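Local structure of pyruvate carboxylase n-terminal domain (Aquifex aeolicus, 1ULZ) at residues Pro131-Val136 against Asp195-Lys200. The protein forms the biotin carboxylase subunit of a pyruvate carboxylase, a multidomain protein of the ATP-grasp family. The protein carries 1 engineered substitution. Sequence-based numbering, arbitrary orientation.
Sequences PGSDGV and DLLLEK
Ser133 and Leu198 face each other through two hydrogen bonds, one of which borrows a side chain. Ser133 N donates a hydrogen bond to Leu198 O (2.8 Å). The return bond runs from Leu198 N to Ser133 OG (3.0 Å) and is nearly straight, at 170° about the hydrogen. With chi1 at 56°, OG sits between the backbone N and the carbonyl carbon, which turns it onto the strand where a backbone carbonyl would otherwise be needed. Serine suits the place because its short hydroxyl can stand in for that carbonyl while the chain bulges away through the inverse gamma turn centred on Asp134. Farther along, Lys200 N donates to Pro131 O (2.9 Å).

Between these bonds Gly132 forms a single antiparallel bridge with Glu199, their CA atoms 3.9 Å apart; Gly132 CA lies 3.2 Å from Leu198 O, a closeness that suits a residue without a side chain. Within the ATP-grasp region, strand 196-200 is an outer strand of a three-stranded antiparallel sheet, hydrogen-bonded on its other edge to strand 154-158, and the loop before helix 140-150 lines the remaining edge.

Van der Waals packing completes the contact. The Pro131 ring lays CG against Lys200 CD (3.6 Å), the lysine's aliphatic chain supplying the surface. Leu197 rests its methyl CD2 against the Gly135 carbonyl, 3.3 Å from Gly135 O, and Gly135 has backbone angles that suit a residue lacking CB. Branched Val136 spreads both methyls over Asp195, CG2 coming within 3.6 Å of Asp195 CA, while Leu198 turns to Leu146 of helix 140-150.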
loop_
_atom_site.group_PDB
_atom_site.type_symbol
_atom_site.label_atom_id
_atom_site.label_comp_id
_atom_site.label_asym_id
_atom_site.label_seq_id
_atom_site.Cartn_x
_atom_site.Cartn_y
_atom_site.Cartn_z
ATOM N N PRO A 131 25.897 21.541 -22.926
ATOM C CA PRO A 131 26.757 22.098 -23.977
ATOM C C PRO A 131 28.078 22.641 -23.440
ATOM O O PRO A 131 28.172 23.061 -22.293
ATOM C CB PRO A 131 25.879 23.176 -24.606
ATOM C CG PRO A 131 25.048 23.649 -23.448
ATOM C CD PRO A 131 24.679 22.352 -22.752
ATOM N N GLY A 132 29.101 22.613 -24.280
ATOM C CA GLY A 132 30.405 23.099 -23.873
ATOM C C GLY A 132 31.361 23.073 -25.044
ATOM O O GLY A 132 30.936 22.960 -26.196
ATOM N N SER A 133 32.652 23.170 -24.762
ATOM C CA SER A 133 33.649 23.168 -25.819
ATOM C C SER A 133 33.849 21.782 -26.419
ATOM O O SER A 133 33.737 20.771 -25.733
ATOM C CB SER A 133 34.984 23.695 -25.285
ATOM O OG SER A 133 35.404 22.944 -24.164
ATOM N N ASP A 134 34.142 21.749 -27.713
ATOM C CA ASP A 134 34.384 20.500 -28.428
ATOM C C ASP A 134 35.863 20.177 -28.224
ATOM O O ASP A 134 36.660 20.235 -29.162
ATOM C CB ASP A 134 34.085 20.693 -29.919
ATOM C CG ASP A 134 34.354 19.448 -30.730
ATOM O OD1 ASP A 134 34.313 19.524 -31.978
ATOM O OD2 ASP A 134 34.604 18.390 -30.117
ATOM N N GLY A 135 36.227 19.846 -26.989
ATOM C CA GLY A 135 37.618 19.566 -26.690
ATOM C C GLY A 135 38.258 20.843 -26.165
ATOM O O GLY A 135 37.562 21.771 -25.751
ATOM N N VAL A 136 39.584 20.908 -26.194
ATOM C CA VAL A 136 40.295 22.081 -25.701
ATOM C C VAL A 136 39.930 23.351 -26.463
ATOM O O VAL A 136 39.649 23.307 -27.663
ATOM C CB VAL A 136 41.814 21.862 -25.785
ATOM C CG1 VAL A 136 42.553 23.129 -25.394
ATOM C CG2 VAL A 136 42.213 20.704 -24.869
ATOM N N ASP A 195 45.025 23.008 -21.507
ATOM C CA ASP A 195 43.964 22.190 -22.081
ATOM C C ASP A 195 42.674 22.651 -21.426
ATOM O O ASP A 195 41.966 21.871 -20.789
ATOM C CB ASP A 195 44.210 20.710 -21.786
ATOM C CG ASP A 195 45.224 20.090 -22.727
ATOM O OD1 ASP A 195 45.932 20.853 -23.427
ATOM O OD2 ASP A 195 45.316 18.843 -22.766
ATOM N N LEU A 196 42.390 23.937 -21.580
ATOM C CA LEU A 196 41.202 24.538 -20.996
ATOM C C LEU A 196 39.930 24.105 -21.702
ATOM O O LEU A 196 39.854 24.112 -22.929
ATOM C CB LEU A 196 41.308 26.063 -21.039
ATOM C CG LEU A 196 42.524 26.673 -20.341
ATOM C CD1 LEU A 196 42.451 28.197 -20.425
ATOM C CD2 LEU A 196 42.556 26.224 -18.898
ATOM N N LEU A 197 38.933 23.730 -20.906
ATOM C CA LEU A 197 37.640 23.311 -21.421
ATOM C C LEU A 197 36.598 24.285 -20.876
ATOM O O LEU A 197 36.762 24.821 -19.778
ATOM C CB LEU A 197 37.306 21.897 -20.930
ATOM C CG LEU A 197 38.234 20.734 -21.294
ATOM C CD1 LEU A 197 37.779 19.481 -20.553
ATOM C CD2 LEU A 197 38.219 20.498 -22.802
ATOM N N LEU A 198 35.542 24.527 -21.643
ATOM C CA LEU A 198 34.464 25.411 -21.208
ATOM C C LEU A 198 33.186 24.563 -21.211
ATOM O O LEU A 198 33.020 23.692 -22.062
ATOM C CB LEU A 198 34.297 26.600 -22.166
ATOM C CG LEU A 198 33.455 27.760 -21.616
ATOM C CD1 LEU A 198 34.276 28.523 -20.594
ATOM C CD2 LEU A 198 33.027 28.704 -22.728
ATOM N N GLU A 199 32.293 24.818 -20.263
ATOM C CA GLU A 199 31.044 24.068 -20.163
ATOM C C GLU A 199 29.955 24.984 -19.625
ATOM O O GLU A 199 30.233 25.897 -18.865
ATOM C CB GLU A 199 31.230 22.879 -19.206
ATOM C CG GLU A 199 29.962 22.095 -18.885
ATOM C CD GLU A 199 30.061 21.336 -17.558
ATOM O OE1 GLU A 199 31.055 20.594 -17.364
ATOM O OE2 GLU A 199 29.146 21.487 -16.709
ATOM N N LYS A 200 28.711 24.745 -20.018
ATOM C CA LYS A 200 27.616 25.560 -19.519
ATOM C C LYS A 200 27.452 25.218 -18.038
ATOM O O LYS A 200 27.541 24.048 -17.662
ATOM C CB LYS A 200 26.329 25.227 -20.269
ATOM C CG LYS A 200 25.202 26.219 -20.049
ATOM C CD LYS A 200 23.927 25.720 -20.727
ATOM C CE LYS A 200 22.913 26.832 -20.893
ATOM N NZ LYS A 200 22.518 27.434 -19.597
#